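Local coordinates for protein-glutamine gamma-glutamyltransferase 2 (Pagrus major, PDB 1G0D), which probably catalyses the calcium-dependent cross-linking of proteins, joining peptide-bound glutamine to lysine side chains or other primary amines, at residues H16-A21 / F40-Q45; A221-N226 / A277-V282; F366-C371 / P388-E393. All blocks are in the same frame, centred on the assembly; numbering follows the deposited sequence.

Contact 1 (H16-A21 / F40-Q45); sequences HENNLA and FSITLQ
Asn18 grips the backbone of Ser41 with both ends of its side-chain amide. Asn18 OD1 accepts from Ser41 N at 3.0 Å, and Asn18 ND2 donates to Ser41 O at 2.9 Å. The two bonds differ in geometry: Ser41 O lies only 12° out of the Asn18 amide plane, yet ND2 sits 53° above the carbonyl plane of Ser41, away from a lone pair. Carbon closes in beside the polar atoms, with Phe40 CB 3.6 Å from Asn18 OD1 and Ile42 CG2 4.2 Å from Asn18 ND2. Asn18 CG is turned opposite its carbonyl carbon (chi1 -76°), which sends the amide out to the strand. Helix segment 16-21 and strand segment 40-45 run almost exactly antiparallel, and next door in the helix Asn19 holds the loop that follows through Asp28 O and Arg31 O, and the start of strand 33-35 through Ile33 N. Weak bonds from Asn18 ND2 to Gly13 O and from Arg14 NE to Ser41 O complete the surroundings, while the Phe40 ring meets Phe130. A leucine in place of Asn18 would probably leave Ser41 N without this acceptor and Ser41 O without the ND2 donor. Thr43 and Gln45 pair with strand 8-12 along this edge, so the amide takes up the pairing where that strand stops, doing with a side chain what a neighbouring strand does with its backbone.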
ATOM      1  N   HIS A  16      28.914  -5.101 -11.141  1.00 16.71           N
ATOM      2  CA  HIS A  16      28.094  -5.758 -12.152  1.00 17.91           C
ATOM      3  C   HIS A  16      27.858  -7.216 -11.739  1.00 21.51           C
ATOM      4  O   HIS A  16      26.794  -7.798 -11.972  1.00 22.32           O
ATOM      5  CB  HIS A  16      28.827  -5.733 -13.482  1.00 19.23           C
ATOM      6  CG  HIS A  16      28.562  -4.511 -14.286  1.00 17.27           C
ATOM      7  ND1 HIS A  16      29.263  -3.337 -14.109  1.00 17.03           N
ATOM      8  CD2 HIS A  16      27.651  -4.263 -15.251  1.00 19.10           C
ATOM      9  CE1 HIS A  16      28.792  -2.416 -14.927  1.00 17.75           C
ATOM     10  NE2 HIS A  16      27.812  -2.953 -15.635  1.00 23.65           N
ATOM     11  N   GLU A  17      28.885  -7.789 -11.121  1.00 23.25           N
ATOM     12  CA  GLU A  17      28.875  -9.166 -10.684  1.00 21.36           C
ATOM     13  C   GLU A  17      28.228  -9.362  -9.322  1.00 19.61           C
ATOM     14  O   GLU A  17      27.319 -10.179  -9.173  1.00 22.32           O
ATOM     15  CB  GLU A  17      30.317  -9.682 -10.679  1.00 23.86           C
ATOM     16  CG  GLU A  17      30.988  -9.605 -12.059  1.00 35.26           C
ATOM     17  CD  GLU A  17      31.939  -8.403 -12.249  1.00 39.72           C
ATOM     18  OE1 GLU A  17      31.691  -7.323 -11.660  1.00 40.79           O
ATOM     19  OE2 GLU A  17      32.940  -8.548 -13.001  1.00 44.73           O
ATOM     20  N   ASN A  18      28.699  -8.626  -8.323  1.00 18.21           N
ATOM     21  CA  ASN A  18      28.156  -8.751  -6.974  1.00 13.28           C
ATOM     22  C   ASN A  18      26.683  -8.417  -7.006  1.00 13.27           C
ATOM     23  O   ASN A  18      25.864  -9.132  -6.421  1.00 16.74           O
ATOM     24  CB  ASN A  18      28.891  -7.808  -6.021  1.00 12.70           C
ATOM     25  CG  ASN A  18      30.291  -8.330  -5.640  1.00 14.09           C
ATOM     26  OD1 ASN A  18      30.459  -9.502  -5.361  1.00 17.21           O
ATOM     27  ND2 ASN A  18      31.274  -7.457  -5.619  1.00 10.68           N
ATOM     28  N   ASN A  19      26.342  -7.343  -7.715  1.00 11.22           N
ATOM     29  CA  ASN A  19      24.964  -6.880  -7.825  1.00 10.32           C
ATOM     30  C   ASN A  19      24.056  -7.890  -8.491  1.00 14.87           C
ATOM     31  O   ASN A  19      22.864  -7.936  -8.179  1.00 13.45           O
ATOM     32  CB  ASN A  19      24.900  -5.568  -8.585  1.00  6.07           C
ATOM     33  CG  ASN A  19      25.407  -4.397  -7.758  1.00  7.59           C
ATOM     34  OD1 ASN A  19      26.071  -4.586  -6.742  1.00  2.00           O
ATOM     35  ND2 ASN A  19      25.089  -3.168  -8.193  1.00  8.13           N
ATOM     36  N   LEU A  20      24.612  -8.698  -9.402  1.00 17.28           N
ATOM     37  CA  LEU A  20      23.824  -9.721 -10.085  1.00 17.10           C
ATOM     38  C   LEU A  20      23.522 -10.802  -9.068  1.00 18.27           C
ATOM     39  O   LEU A  20      22.387 -11.267  -8.970  1.00 23.79           O
ATOM     40  CB  LEU A  20      24.585 -10.343 -11.261  1.00 16.75           C
ATOM     41  CG  LEU A  20      23.834 -10.634 -12.593  1.00 20.34           C
ATOM     42  CD1 LEU A  20      24.290 -11.976 -13.146  1.00 15.04           C
ATOM     43  CD2 LEU A  20      22.301 -10.610 -12.448  1.00 17.06           C
ATOM     44  N   ALA A  21      24.539 -11.167  -8.296  1.00 10.91           N
ATOM     45  CA  ALA A  21      24.413 -12.200  -7.289  1.00 11.38           C
ATOM     46  C   ALA A  21      23.531 -11.809  -6.100  1.00 14.02           C
ATOM     47  O   ALA A  21      22.953 -12.657  -5.422  1.00 15.05           O
ATOM     48  CB  ALA A  21      25.804 -12.586  -6.796  1.00  9.68           C
ATOM     49  N   PHE A  40      30.446 -10.975  -0.592  1.00 11.19           N
ATOM     50  CA  PHE A  40      30.682 -10.240  -1.822  1.00 13.01           C
ATOM     51  C   PHE A  40      32.199 -10.131  -2.073  1.00 15.28           C
ATOM     52  O   PHE A  40      32.973 -10.102  -1.127  1.00 19.53           O
ATOM     53  CB  PHE A  40      29.939  -8.869  -1.828  1.00 12.52           C
ATOM     54  CG  PHE A  40      30.242  -7.931  -0.662  1.00 11.76           C
ATOM     55  CD1 PHE A  40      29.605  -8.076   0.564  1.00 17.04           C
ATOM     56  CD2 PHE A  40      31.120  -6.850  -0.822  1.00 14.15           C
ATOM     57  CE1 PHE A  40      29.844  -7.160   1.620  1.00 10.07           C
ATOM     58  CE2 PHE A  40      31.359  -5.945   0.209  1.00  8.21           C
ATOM     59  CZ  PHE A  40      30.716  -6.109   1.431  1.00 11.44           C
ATOM     60  N   SER A  41      32.637 -10.138  -3.338  1.00 15.64           N
ATOM     61  CA  SER A  41      34.075 -10.075  -3.641  1.00 16.40           C
ATOM     62  C   SER A  41      34.506  -8.865  -4.442  1.00 16.63           C
ATOM     63  O   SER A  41      33.951  -8.576  -5.492  1.00 20.72           O
ATOM     64  CB  SER A  41      34.513 -11.306  -4.407  1.00 15.18           C
ATOM     65  OG  SER A  41      34.065 -12.461  -3.761  1.00 19.07           O
ATOM     66  N   ILE A  42      35.531  -8.190  -3.951  1.00 13.98           N
ATOM     67  CA  ILE A  42      36.049  -6.997  -4.589  1.00 18.02           C
ATOM     68  C   ILE A  42      37.531  -7.246  -4.774  1.00 18.52           C
ATOM     69  O   ILE A  42      38.058  -8.182  -4.189  1.00 22.24           O
ATOM     70  CB  ILE A  42      35.791  -5.747  -3.675  1.00 18.87           C
ATOM     71  CG1 ILE A  42      36.594  -5.854  -2.372  1.00 18.09           C
ATOM     72  CG2 ILE A  42      34.259  -5.657  -3.309  1.00 19.15           C
ATOM     73  CD1 ILE A  42      36.821  -4.516  -1.649  1.00 18.92           C
ATOM     74  N   THR A  43      38.210  -6.440  -5.576  1.00 19.22           N
ATOM     75  CA  THR A  43      39.645  -6.641  -5.777  1.00 22.40           C
ATOM     76  C   THR A  43      40.482  -5.398  -5.523  1.00 22.29           C
ATOM     77  O   THR A  43      40.018  -4.288  -5.696  1.00 21.53           O
ATOM     78  CB  THR A  43      39.959  -7.061  -7.198  1.00 23.68           C
ATOM     79  OG1 THR A  43      39.135  -6.313  -8.108  1.00 28.07           O
ATOM     80  CG2 THR A  43      39.731  -8.537  -7.363  1.00 26.12           C
ATOM     81  N   LEU A  44      41.719  -5.610  -5.113  1.00 24.15           N
ATOM     82  CA  LEU A  44      42.669  -4.545  -4.872  1.00 25.01           C
ATOM     83  C   LEU A  44      43.658  -4.691  -6.007  1.00 29.25           C
ATOM     84  O   LEU A  44      44.418  -5.669  -6.001  1.00 27.98           O
ATOM     85  CB  LEU A  44      43.491  -4.812  -3.627  1.00 25.56           C
ATOM     86  CG  LEU A  44      43.153  -4.439  -2.216  1.00 24.93           C
ATOM     87  CD1 LEU A  44      44.429  -4.114  -1.486  1.00 24.55           C
ATOM     88  CD2 LEU A  44      42.219  -3.287  -2.219  1.00 33.62           C
ATOM     89  N   GLN A  45      43.665  -3.780  -6.983  1.00 32.95           N
ATOM     90  CA  GLN A  45      44.669  -3.872  -8.050  1.00 34.00           C
ATOM     91  C   GLN A  45      45.945  -3.247  -7.517  1.00 31.78           C
ATOM     92  O   GLN A  45      45.978  -2.065  -7.203  1.00 31.22           O
ATOM     93  CB  GLN A  45      44.242  -3.136  -9.306  1.00 37.88           C
ATOM     94  CG  GLN A  45      44.748  -3.829 -10.549  1.00 49.83           C
ATOM     95  CD  GLN A  45      45.453  -2.880 -11.512  1.00 59.93           C
ATOM     96  OE1 GLN A  45      44.794  -2.135 -12.246  1.00 63.63           O
ATOM     97  NE2 GLN A  45      46.802  -2.906 -11.522  1.00 68.01           N
TER

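Contact 2 (A221-N226 / A277-V282); sequences AMVNSN and AVACTV
Val223, in the last turn of helix 212-223, faces Ala279 on helix 272-286 with their CA atoms 6.6 Å apart, the nearest pair of CA atoms between 221-226 and 277-282. No hydrogen bond crosses; the contact is made of methyl groups. Val223 spreads its two branches over adjacent residues of the other helix. With CG1 anti to the backbone N (chi1 178°), that methyl goes to Val278, meeting its CG1 at 4.4 Å, while Val223 CG2 lies 4.3 Å from Ala279 CB and equally far from Ala279 CA. These are loose van der Waals distances, and the small side chain of Ala279 lets the valine come up against the helix backbone itself. Behind Val223 the chain turns tightly: Ala221 O accepts from Ser225 OG at 2.8 Å, on a lone pair in the carbonyl plane, and from Asn226 N at 3.2 Å, so one carbonyl holds two donors. Catalytic Cys272 begins helix 272-286, its side chain about 10 Å from that of Val223, and the side chain of Ala279 is about 8 Å from that of catalytic Asp355. Val223 also packs on Phe275, one turn earlier in helix 272-286. On the flanks, Val278 rests on Ile255 and Leu256 of helix 253-261, and helix 184-193 meets Met222 through Val191 and Val282 through Cys188.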
ATOM      1  N   ALA A 221       5.757   4.813   9.983  1.00 21.22           N
ATOM      2  CA  ALA A 221       5.506   6.064  10.685  1.00 16.67           C
ATOM      3  C   ALA A 221       5.797   7.310   9.851  1.00 17.89           C
ATOM      4  O   ALA A 221       5.095   8.324   9.970  1.00 19.58           O
ATOM      5  CB  ALA A 221       6.308   6.086  11.972  1.00 12.26           C
ATOM      6  N   MET A 222       6.811   7.236   8.996  1.00 19.35           N
ATOM      7  CA  MET A 222       7.198   8.383   8.168  1.00 19.60           C
ATOM      8  C   MET A 222       6.345   8.646   6.929  1.00 20.20           C
ATOM      9  O   MET A 222       6.332   9.770   6.406  1.00 22.25           O
ATOM     10  CB  MET A 222       8.650   8.233   7.746  1.00 17.00           C
ATOM     11  CG  MET A 222       9.612   8.349   8.909  1.00 17.85           C
ATOM     12  SD  MET A 222       9.995  10.075   9.251  1.00 17.51           S
ATOM     13  CE  MET A 222      10.134  10.730   7.496  1.00  8.78           C
ATOM     14  N   VAL A 223       5.641   7.619   6.456  1.00 18.10           N
ATOM     15  CA  VAL A 223       4.814   7.774   5.260  1.00 16.91           C
ATOM     16  C   VAL A 223       3.754   8.844   5.381  1.00 17.66           C
ATOM     17  O   VAL A 223       3.532   9.598   4.438  1.00 20.71           O
ATOM     18  CB  VAL A 223       4.164   6.456   4.854  1.00 12.09           C
ATOM     19  CG1 VAL A 223       3.264   6.649   3.626  1.00 11.94           C
ATOM     20  CG2 VAL A 223       5.251   5.467   4.560  1.00 11.62           C
ATOM     21  N   ASN A 224       3.094   8.926   6.527  1.00 19.00           N
ATOM     22  CA  ASN A 224       2.103   9.961   6.685  1.00 19.66           C
ATOM     23  C   ASN A 224       2.044  10.574   8.067  1.00 22.60           C
ATOM     24  O   ASN A 224       2.118  11.779   8.206  1.00 25.88           O
ATOM     25  CB  ASN A 224       0.725   9.442   6.311  1.00 18.39           C
ATOM     26  CG  ASN A 224      -0.376  10.446   6.611  1.00 15.81           C
ATOM     27  OD1 ASN A 224      -1.391  10.124   7.217  1.00 14.36           O
ATOM     28  ND2 ASN A 224      -0.171  11.675   6.181  1.00 21.25           N
ATOM     29  N   SER A 225       1.935   9.751   9.097  1.00 26.81           N
ATOM     30  CA  SER A 225       1.805  10.282  10.443  1.00 26.67           C
ATOM     31  C   SER A 225       2.771  11.390  10.837  1.00 30.91           C
ATOM     32  O   SER A 225       2.372  12.310  11.568  1.00 35.51           O
ATOM     33  CB  SER A 225       1.869   9.154  11.478  1.00 23.08           C
ATOM     34  OG  SER A 225       3.196   8.916  11.873  1.00 24.59           O
ATOM     35  N   ASN A 226       4.028  11.321  10.387  1.00 32.14           N
ATOM     36  CA  ASN A 226       4.992  12.361  10.754  1.00 28.71           C
ATOM     37  C   ASN A 226       4.686  13.613   9.958  1.00 31.91           C
ATOM     38  O   ASN A 226       4.899  13.663   8.740  1.00 30.48           O
ATOM     39  CB  ASN A 226       6.420  11.902  10.503  1.00 26.15           C
ATOM     40  CG  ASN A 226       7.436  12.968  10.837  1.00 27.53           C
ATOM     41  OD1 ASN A 226       7.345  14.110  10.369  1.00 28.66           O
ATOM     42  ND2 ASN A 226       8.417  12.607  11.650  1.00 28.77           N
ATOM     43  N   ALA A 277       0.751   1.799  -0.685  1.00 12.25           N
ATOM     44  CA  ALA A 277       1.560   1.592  -1.886  1.00 10.53           C
ATOM     45  C   ALA A 277       2.926   2.205  -1.711  1.00 13.94           C
ATOM     46  O   ALA A 277       3.893   1.565  -2.024  1.00 21.45           O
ATOM     47  CB  ALA A 277       0.930   2.211  -3.035  1.00 15.07           C
ATOM     48  N   VAL A 278       3.027   3.441  -1.219  1.00 13.62           N
ATOM     49  CA  VAL A 278       4.347   4.064  -1.013  1.00  6.95           C
ATOM     50  C   VAL A 278       5.124   3.283   0.067  1.00 12.57           C
ATOM     51  O   VAL A 278       6.342   3.182   0.015  1.00 16.30           O
ATOM     52  CB  VAL A 278       4.192   5.555  -0.591  1.00  8.08           C
ATOM     53  CG1 VAL A 278       5.495   6.148  -0.135  1.00  5.45           C
ATOM     54  CG2 VAL A 278       3.665   6.344  -1.725  1.00  3.58           C
ATOM     55  N   ALA A 279       4.434   2.715   1.052  1.00 17.70           N
ATOM     56  CA  ALA A 279       5.117   1.930   2.108  1.00 16.78           C
ATOM     57  C   ALA A 279       5.665   0.687   1.451  1.00 18.99           C
ATOM     58  O   ALA A 279       6.787   0.276   1.732  1.00 23.92           O
ATOM     59  CB  ALA A 279       4.135   1.507   3.259  1.00 15.87           C
ATOM     60  N   CYS A 280       4.857   0.085   0.582  1.00 15.31           N
ATOM     61  CA  CYS A 280       5.268  -1.103  -0.127  1.00 12.82           C
ATOM     62  C   CYS A 280       6.503  -0.868  -0.956  1.00 11.37           C
ATOM     63  O   CYS A 280       7.391  -1.684  -0.926  1.00 18.55           O
ATOM     64  CB  CYS A 280       4.176  -1.574  -1.053  1.00 13.91           C
ATOM     65  SG  CYS A 280       4.440  -3.204  -1.723  1.00 14.24           S
ATOM     66  N   THR A 281       6.564   0.233  -1.695  1.00 12.55           N
ATOM     67  CA  THR A 281       7.718   0.540  -2.560  1.00  9.27           C
ATOM     68  C   THR A 281       9.018   0.618  -1.789  1.00 12.65           C
ATOM     69  O   THR A 281      10.052   0.137  -2.230  1.00 15.11           O
ATOM     70  CB  THR A 281       7.559   1.896  -3.264  1.00  8.20           C
ATOM     71  OG1 THR A 281       6.826   1.732  -4.480  1.00  9.76           O
ATOM     72  CG2 THR A 281       8.884   2.455  -3.630  1.00  4.04           C
ATOM     73  N   VAL A 282       8.962   1.250  -0.629  1.00 13.20           N
ATOM     74  CA  VAL A 282      10.144   1.428   0.181  1.00 14.07           C
ATOM     75  C   VAL A 282      10.592   0.164   0.917  1.00 14.80           C
ATOM     76  O   VAL A 282      11.771  -0.128   0.974  1.00 20.17           O
ATOM     77  CB  VAL A 282       9.921   2.612   1.214  1.00 14.93           C
ATOM     78  CG1 VAL A 282      11.132   2.723   2.166  1.00 15.58           C
ATOM     79  CG2 VAL A 282       9.710   3.950   0.447  1.00 10.00           C
TER

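Contact 3 (F366-C371 / P388-E393); sequences FCCGPC and PFVFAE
Cys368, Cys371 and Val390 join the edge strand of the catalytic-core sheet to helix 387-395, in the papain-like fold shared by transglutaminases. Strand 368-371 and helix 388-393 cross nearly at right angles, 97° between their directions, with the axes 8.7 Å apart at their closest. The bump from the helix is Val390. Its CG2 enters the hollow between the two cysteines, 4.2 Å from Cys368 CB and 4.4 Å from Cys371 CB; CG1 lies anti to the backbone N (chi1 176°), which leaves CG2 on the strand's side. Residues three apart on a regular strand would face opposite ways, but here both cysteines turn toward the helix. What permits this is the Gly369-Pro370 pair with its cis peptide: Cys368 pairs with Asp355 and Cys371 with Val353, so one strand spends an extra residue, in the manner of a beta bulge. Gly369 adopts backbone angles at which a CB would jam against the carbonyl O of Cys368. Val353 and Ile376 also touch Val390 and complete its socket. The bump from the strand is the Cys368 sulfur, which presses on the root of the Phe389 side chain and not on its ring. Catalytic Asp355 lies close, about 4 Å between its side chain and that of Cys368, so this packing borders the active site, while the helix runs on to Asn395, a probable calcium ligand. The closest approach across the contact is Cys368 SG to Phe389 CB, at 3.9 Å.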
ATOM      1  N   PHE A 366      -0.937   8.402  15.353  1.00 30.23           N
ATOM      2  CA  PHE A 366      -0.542   7.021  15.573  1.00 27.62           C
ATOM      3  C   PHE A 366      -0.695   6.007  14.443  1.00 23.10           C
ATOM      4  O   PHE A 366      -1.795   5.572  14.154  1.00 17.40           O
ATOM      5  CB  PHE A 366      -1.264   6.485  16.815  1.00 28.31           C
ATOM      6  CG  PHE A 366      -0.983   7.264  18.057  1.00 24.40           C
ATOM      7  CD1 PHE A 366      -1.930   7.338  19.066  1.00 27.22           C
ATOM      8  CD2 PHE A 366       0.228   7.919  18.218  1.00 23.31           C
ATOM      9  CE1 PHE A 366      -1.679   8.054  20.216  1.00 26.02           C
ATOM     10  CE2 PHE A 366       0.492   8.631  19.346  1.00 22.30           C
ATOM     11  CZ  PHE A 366      -0.458   8.704  20.350  1.00 27.11           C
ATOM     12  N   CYS A 367       0.421   5.613  13.833  1.00 23.07           N
ATOM     13  CA  CYS A 367       0.398   4.615  12.770  1.00 21.88           C
ATOM     14  C   CYS A 367       0.228   3.279  13.507  1.00 21.15           C
ATOM     15  O   CYS A 367       0.349   3.243  14.752  1.00 14.86           O
ATOM     16  CB  CYS A 367       1.722   4.631  12.012  1.00 22.04           C
ATOM     17  SG  CYS A 367       3.133   3.844  12.911  1.00 32.67           S
ATOM     18  N   CYS A 368      -0.045   2.197  12.757  1.00 18.66           N
ATOM     19  CA  CYS A 368      -0.222   0.859  13.349  1.00 18.23           C
ATOM     20  C   CYS A 368       0.804  -0.215  12.959  1.00 19.26           C
ATOM     21  O   CYS A 368       1.267  -0.265  11.821  1.00 18.04           O
ATOM     22  CB  CYS A 368      -1.617   0.329  13.030  1.00 17.39           C
ATOM     23  SG  CYS A 368      -2.846   0.958  14.206  1.00 21.80           S
ATOM     24  N   GLY A 369       1.140  -1.076  13.923  1.00 17.15           N
ATOM     25  CA  GLY A 369       2.062  -2.161  13.676  1.00 12.93           C
ATOM     26  C   GLY A 369       3.534  -1.852  13.822  1.00 12.57           C
ATOM     27  O   GLY A 369       3.892  -0.728  14.105  1.00 14.46           O
ATOM     28  N   PRO A 370       4.420  -2.825  13.560  1.00 11.63           N
ATOM     29  CA  PRO A 370       4.114  -4.184  13.099  1.00 10.98           C
ATOM     30  C   PRO A 370       3.367  -5.090  14.048  1.00 13.29           C
ATOM     31  O   PRO A 370       3.828  -5.366  15.148  1.00 18.44           O
ATOM     32  CB  PRO A 370       5.481  -4.748  12.747  1.00  7.41           C
ATOM     33  CG  PRO A 370       6.365  -4.052  13.603  1.00  9.77           C
ATOM     34  CD  PRO A 370       5.860  -2.650  13.732  1.00 11.27           C
ATOM     35  N   CYS A 371       2.215  -5.577  13.586  1.00 15.53           N
ATOM     36  CA  CYS A 371       1.359  -6.474  14.363  1.00 14.34           C
ATOM     37  C   CYS A 371       1.179  -7.846  13.694  1.00 13.10           C
ATOM     38  O   CYS A 371       0.736  -7.940  12.563  1.00 14.29           O
ATOM     39  CB  CYS A 371      -0.039  -5.840  14.567  1.00  7.81           C
ATOM     40  SG  CYS A 371      -1.151  -6.955  15.442  1.00 17.46           S
ATOM     41  N   PRO A 388      -4.975  -4.310  19.281  1.00 14.64           N
ATOM     42  CA  PRO A 388      -6.402  -3.992  19.494  1.00  9.14           C
ATOM     43  C   PRO A 388      -6.994  -3.218  18.361  1.00 11.55           C
ATOM     44  O   PRO A 388      -8.122  -3.471  17.942  1.00 16.81           O
ATOM     45  CB  PRO A 388      -6.418  -3.182  20.792  1.00  3.77           C
ATOM     46  CG  PRO A 388      -5.172  -3.558  21.483  1.00  4.10           C
ATOM     47  CD  PRO A 388      -4.159  -3.741  20.376  1.00  8.15           C
ATOM     48  N   PHE A 389      -6.220  -2.274  17.856  1.00 12.52           N
ATOM     49  CA  PHE A 389      -6.674  -1.451  16.764  1.00 13.01           C
ATOM     50  C   PHE A 389      -6.799  -2.212  15.504  1.00 16.51           C
ATOM     51  O   PHE A 389      -7.749  -1.989  14.757  1.00 21.55           O
ATOM     52  CB  PHE A 389      -5.743  -0.285  16.536  1.00 10.92           C
ATOM     53  CG  PHE A 389      -5.957   0.793  17.505  1.00 15.50           C
ATOM     54  CD1 PHE A 389      -5.320   0.759  18.749  1.00 17.03           C
ATOM     55  CD2 PHE A 389      -6.899   1.776  17.255  1.00 11.17           C
ATOM     56  CE1 PHE A 389      -5.637   1.683  19.728  1.00 17.78           C
ATOM     57  CE2 PHE A 389      -7.212   2.706  18.239  1.00 15.88           C
ATOM     58  CZ  PHE A 389      -6.583   2.655  19.471  1.00 14.00           C
ATOM     59  N   VAL A 390      -5.846  -3.109  15.254  1.00 19.48           N
ATOM     60  CA  VAL A 390      -5.877  -3.911  14.037  1.00 18.78           C
ATOM     61  C   VAL A 390      -6.916  -5.029  14.121  1.00 19.76           C
ATOM     62  O   VAL A 390      -7.481  -5.428  13.122  1.00 20.37           O
ATOM     63  CB  VAL A 390      -4.510  -4.516  13.729  1.00 17.59           C
ATOM     64  CG1 VAL A 390      -4.632  -5.446  12.482  1.00 18.48           C
ATOM     65  CG2 VAL A 390      -3.483  -3.379  13.535  1.00  7.32           C
ATOM     66  N   PHE A 391      -7.189  -5.510  15.322  1.00 22.17           N
ATOM     67  CA  PHE A 391      -8.208  -6.535  15.494  1.00 21.77           C
ATOM     68  C   PHE A 391      -9.597  -5.863  15.292  1.00 22.13           C
ATOM     69  O   PHE A 391     -10.525  -6.482  14.773  1.00 25.21           O
ATOM     70  CB  PHE A 391      -8.081  -7.136  16.904  1.00 21.60           C
ATOM     71  CG  PHE A 391      -9.065  -8.239  17.195  1.00 21.40           C
ATOM     72  CD1 PHE A 391     -10.349  -7.954  17.653  1.00 20.33           C
ATOM     73  CD2 PHE A 391      -8.716  -9.563  17.017  1.00 19.03           C
ATOM     74  CE1 PHE A 391     -11.255  -8.970  17.924  1.00 17.96           C
ATOM     75  CE2 PHE A 391      -9.627 -10.587  17.289  1.00 15.95           C
ATOM     76  CZ  PHE A 391     -10.890 -10.286  17.736  1.00 14.72           C
ATOM     77  N   ALA A 392      -9.740  -4.590  15.681  1.00 21.22           N
ATOM     78  CA  ALA A 392     -11.025  -3.877  15.550  1.00 16.34           C
ATOM     79  C   ALA A 392     -11.362  -3.619  14.116  1.00 14.67           C
ATOM     80  O   ALA A 392     -12.496  -3.758  13.679  1.00 15.72           O
ATOM     81  CB  ALA A 392     -10.982  -2.552  16.282  1.00 14.75           C
ATOM     82  N   GLU A 393     -10.344  -3.212  13.387  1.00 14.58           N
ATOM     83  CA  GLU A 393     -10.455  -2.899  11.973  1.00 16.11           C
ATOM     84  C   GLU A 393     -11.206  -3.961  11.168  1.00 16.66           C
ATOM     85  O   GLU A 393     -11.978  -3.683  10.252  1.00 19.35           O
ATOM     86  CB  GLU A 393      -9.029  -2.750  11.429  1.00 15.94           C
ATOM     87  CG  GLU A 393      -8.918  -2.631   9.940  1.00 17.69           C
ATOM     88  CD  GLU A 393      -9.229  -1.241   9.480  1.00 22.89           C
ATOM     89  OE1 GLU A 393      -9.953  -1.127   8.467  1.00 21.91           O
ATOM     90  OE2 GLU A 393      -8.753  -0.270  10.134  1.00 23.67           O
TER

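The three contacts follow one another along the chain; none nests within or crosses another. Contact 1 closes first, a short loop inside the N-terminal beta domain that ties a helix to a sheet strand. Contact 2 opens in the catalytic core and spans 50 residues, bringing the end of helix 212-223 back to the helix that starts with the catalytic cysteine. Contact 3 then closes 16 residues at one edge of the catalytic sheet. Contacts 2 and 3 touch, Ala221 CA packing on Cys367 SG at 3.9 Å, whereas contact 1 stands apart, its centre about 32 Å from that of contact 2.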